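Local atomic coordinates of AceL NrdHF-1-1 Intein (Metagenome, PDB entry 6ZGQ), a protein that is a splice-inactive variant of a naturally split class 3 intein, a protein element that excises itself from a precursor and joins the flanking exteins. Residues E57-E62 and V118-T123. Sequence-based numbering, arbitrary orientation.
Sequences EIYHFE and VKITHT
With CG of H122 anti to its backbone N (chi1 -174°) and CG of Y59 anti to its carbonyl carbon (chi1 -81°), the imidazole lies over one face of the phenol in an offset stack, centroids 4.0 Å apart and planes 16° from parallel. CB of H122 adds a CH-pi contact to the same face, near the rim. In the plane of the imidazole, NE2 of H122 donates to OE1 of E57 at 2.9 Å, a bent bond that reaches the carboxylate on its anti side; carboxylate and ring are nearly coplanar. Cutting Y59 back to an alanine is likely to open a gap beneath H122 and leave its ring held mainly by E57, freer to tilt. The strands carrying these groups are antiparallel neighbours in a three-stranded sheet, 57-63 in the middle, 119-125 at one border and 66-70 at the other; the chain is all beta, consistent with the Hint fold of inteins. I58–T123, H60–T121 and E62–K119 are the hydrogen-bonded pairs, with N of H60 to O of T121 at 2.8 Å nearly straight. Further along the face that bears Y59, I120, in one of two modelled conformers, sets CG2 over the rim of one F61 face and CG1 and CD1 beside its CD2 and CE2; CG2 also meets the Y59 ring at its edge. CG1 of V118 packs on CB of F61. On the other face, a water joins O of H60 to OG1 of T121; the H60 imidazole turns to D67 of the neighbouring strand, its NE2 hydrogen-bonded to OD2.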
ATOM      1  N   GLU A  57       7.304  -4.826  14.701  1.00 14.38           N
ATOM      2  CA  GLU A  57       8.266  -4.097  13.857  1.00 14.00           C
ATOM      3  C   GLU A  57       7.591  -3.633  12.565  1.00 12.83           C
ATOM      4  O   GLU A  57       6.695  -4.321  12.040  1.00 12.93           O
ATOM      5  CB  GLU A  57       9.553  -4.895  13.608  1.00 17.20           C
ATOM      6  CG  GLU A  57       9.373  -6.156  12.801  1.00 20.33           C
ATOM      7  CD  GLU A  57      10.660  -6.943  12.689  1.00 22.45           C
ATOM      8  OE1 GLU A  57      11.715  -6.330  12.415  1.00 23.22           O
ATOM      9  OE2 GLU A  57      10.616  -8.175  12.882  1.00 22.72           O
ATOM     10  N   ILE A  58       8.013  -2.457  12.096  0.69 12.02           N
ATOM     11  CA  ILE A  58       7.338  -1.705  11.030  0.69 10.97           C
ATOM     12  C   ILE A  58       8.399  -1.037  10.152  0.69 10.47           C
ATOM     13  O   ILE A  58       9.465  -0.665  10.676  0.69 10.83           O
ATOM     14  CB  ILE A  58       6.374  -0.657  11.652  0.69 10.37           C
ATOM     15  CG1 ILE A  58       5.275  -0.241  10.676  0.69  9.71           C
ATOM     16  CG2 ILE A  58       7.132   0.553  12.189  0.69 10.00           C
ATOM     17  CD1 ILE A  58       4.096   0.391  11.369  0.69  9.97           C
ATOM     18  N   TYR A  59       8.103  -0.950   8.846  1.00  9.46           N
ATOM     19  CA  TYR A  59       8.835  -0.141   7.847  1.00  8.81           C
ATOM     20  C   TYR A  59       7.938   1.031   7.446  1.00  8.98           C
ATOM     21  O   TYR A  59       6.851   0.803   6.882  1.00  9.02           O
ATOM     22  CB  TYR A  59       9.190  -0.967   6.604  1.00  8.47           C
ATOM     23  CG  TYR A  59      10.414  -1.804   6.824  1.00  9.12           C
ATOM     24  CD1 TYR A  59      10.332  -3.017   7.492  1.00  9.08           C
ATOM     25  CD2 TYR A  59      11.664  -1.360   6.410  1.00  9.49           C
ATOM     26  CE1 TYR A  59      11.457  -3.788   7.713  1.00  9.54           C
ATOM     27  CE2 TYR A  59      12.798  -2.123   6.635  1.00 10.01           C
ATOM     28  CZ  TYR A  59      12.689  -3.331   7.294  1.00  9.80           C
ATOM     29  OH  TYR A  59      13.811  -4.085   7.509  1.00 10.63           O
ATOM     30  N   HIS A  60       8.391   2.245   7.787  1.00  8.80           N
ATOM     31  CA  HIS A  60       7.689   3.506   7.520  1.00  8.62           C
ATOM     32  C   HIS A  60       8.396   4.213   6.366  1.00  9.26           C
ATOM     33  O   HIS A  60       9.524   4.697   6.540  1.00  9.38           O
ATOM     34  CB  HIS A  60       7.645   4.394   8.780  1.00  8.21           C
ATOM     35  CG  HIS A  60       6.918   5.687   8.580  1.00  8.79           C
ATOM     36  ND1 HIS A  60       7.171   6.806   9.339  1.00  9.37           N
ATOM     37  CD2 HIS A  60       5.959   6.042   7.693  1.00  9.30           C
ATOM     38  CE1 HIS A  60       6.392   7.795   8.937  1.00 10.38           C
ATOM     39  NE2 HIS A  60       5.642   7.355   7.941  1.00 10.47           N
ATOM     40  N   PHE A  61       7.743   4.194   5.195  1.00  9.15           N
ATOM     41  CA  PHE A  61       8.158   4.921   3.985  1.00  9.43           C
ATOM     42  C   PHE A  61       7.484   6.303   4.019  1.00  9.92           C
ATOM     43  O   PHE A  61       6.268   6.349   4.178  1.00 10.10           O
ATOM     44  CB  PHE A  61       7.715   4.151   2.728  1.00  9.33           C
ATOM     45  CG  PHE A  61       8.395   2.818   2.537  1.00  9.12           C
ATOM     46  CD1 PHE A  61       7.972   1.694   3.234  1.00  8.78           C
ATOM     47  CD2 PHE A  61       9.442   2.683   1.642  1.00  8.66           C
ATOM     48  CE1 PHE A  61       8.589   0.469   3.049  1.00  8.76           C
ATOM     49  CE2 PHE A  61      10.069   1.463   1.460  1.00  8.19           C
ATOM     50  CZ  PHE A  61       9.642   0.353   2.165  1.00  8.59           C
ATOM     51  N   GLU A  62       8.254   7.395   3.904  1.00  9.98           N
ATOM     52  CA  GLU A  62       7.720   8.769   4.002  1.00 11.08           C
ATOM     53  C   GLU A  62       8.482   9.738   3.086  1.00 11.29           C
ATOM     54  O   GLU A  62       9.702   9.879   3.208  1.00 10.03           O
ATOM     55  CB  GLU A  62       7.761   9.287   5.450  1.00 12.43           C
ATOM     56  CG  GLU A  62       7.065  10.640   5.627  1.00 14.68           C
ATOM     57  CD  GLU A  62       6.972  11.123   7.066  1.00 18.44           C
ATOM     58  OE1 GLU A  62       7.696  10.603   7.939  1.00 20.11           O
ATOM     59  OE2 GLU A  62       6.166  12.041   7.328  1.00 21.85           O
ATOM     60  N   VAL A 118      11.973   9.321  -0.826  1.00 11.63           N
ATOM     61  CA  VAL A 118      11.166   8.665   0.222  1.00 10.45           C
ATOM     62  C   VAL A 118      12.115   8.046   1.253  1.00 10.42           C
ATOM     63  O   VAL A 118      12.854   7.107   0.928  1.00 10.15           O
ATOM     64  CB  VAL A 118      10.239   7.576  -0.383  1.00 10.19           C
ATOM     65  CG1 VAL A 118       9.423   6.848   0.687  1.00  9.96           C
ATOM     66  CG2 VAL A 118       9.308   8.187  -1.423  1.00 10.42           C
ATOM     67  N   LYS A 119      12.098   8.619   2.461  1.00 10.98           N
ATOM     68  CA  LYS A 119      12.853   8.158   3.632  1.00  9.65           C
ATOM     69  C   LYS A 119      12.249   6.824   4.118  1.00  8.70           C
ATOM     70  O   LYS A 119      11.017   6.667   4.089  1.00  8.73           O
ATOM     71  CB  LYS A 119      12.771   9.250   4.713  1.00 10.63           C
ATOM     72  CG  LYS A 119      13.471   8.972   6.036  1.00 11.54           C
ATOM     73  CD  LYS A 119      13.426  10.195   6.944  1.00 15.00           C
ATOM     74  CE  LYS A 119      12.041  10.430   7.530  1.00 16.47           C
ATOM     75  NZ  LYS A 119      11.945  11.750   8.209  1.00 18.05           N
ATOM     76  N   ILE A 120      13.108   5.885   4.530  0.62  7.91           N
ATOM     77  CA  ILE A 120      12.687   4.568   5.050  0.62  8.01           C
ATOM     78  C   ILE A 120      13.192   4.416   6.491  0.62  8.48           C
ATOM     79  O   ILE A 120      14.405   4.517   6.721  0.62  8.58           O
ATOM     80  CB  ILE A 120      13.223   3.397   4.187  0.62  7.75           C
ATOM     81  CG1 ILE A 120      12.939   3.637   2.696  0.62  7.54           C
ATOM     82  CG2 ILE A 120      12.618   2.072   4.650  0.62  7.84           C
ATOM     83  CD1 ILE A 120      13.620   2.649   1.771  0.62  7.66           C
ATOM     84  N   THR A 121      12.259   4.179   7.422  1.00  8.63           N
ATOM     85  CA  THR A 121      12.542   3.926   8.852  1.00  8.50           C
ATOM     86  C   THR A 121      12.084   2.505   9.183  1.00  8.38           C
ATOM     87  O   THR A 121      10.931   2.161   8.892  1.00  8.65           O
ATOM     88  CB  THR A 121      11.791   4.942   9.741  1.00  8.59           C
ATOM     89  OG1 THR A 121      12.093   6.255   9.257  1.00  8.59           O
ATOM     90  CG2 THR A 121      12.207   4.836  11.214  1.00  8.10           C
ATOM     91  N   HIS A 122      12.998   1.694   9.741  1.00  8.55           N
ATOM     92  CA  HIS A 122      12.696   0.366  10.310  1.00  9.21           C
ATOM     93  C   HIS A 122      12.705   0.530  11.833  1.00 10.06           C
ATOM     94  O   HIS A 122      13.746   0.870  12.385  1.00 10.26           O
ATOM     95  CB  HIS A 122      13.743  -0.668   9.862  1.00  9.61           C
ATOM     96  CG  HIS A 122      13.442  -2.071  10.285  1.00  9.85           C
ATOM     97  ND1 HIS A 122      14.395  -3.064  10.277  1.00 10.19           N
ATOM     98  CD2 HIS A 122      12.303  -2.645  10.737  1.00 10.07           C
ATOM     99  CE1 HIS A 122      13.853  -4.194  10.694  1.00 10.69           C
ATOM    100  NE2 HIS A 122      12.583  -3.967  10.979  1.00 10.99           N
ATOM    101  N   THR A 123      11.543   0.335  12.465  1.00 10.36           N
ATOM    102  CA  THR A 123      11.319   0.578  13.896  1.00 12.40           C
ATOM    103  C   THR A 123      10.904  -0.715  14.588  1.00 12.99           C
ATOM    104  O   THR A 123      10.102  -1.473  14.031  1.00 12.88           O
ATOM    105  CB  THR A 123      10.235   1.673  14.083  1.00 11.98           C
ATOM    106  OG1 THR A 123      10.680   2.861  13.427  1.00 12.33           O
ATOM    107  CG2 THR A 123       9.949   1.989  15.559  1.00 12.52           C
TER
HETATM  108  O   HOH W   1      10.466   7.128   7.285  1.00  9.25           O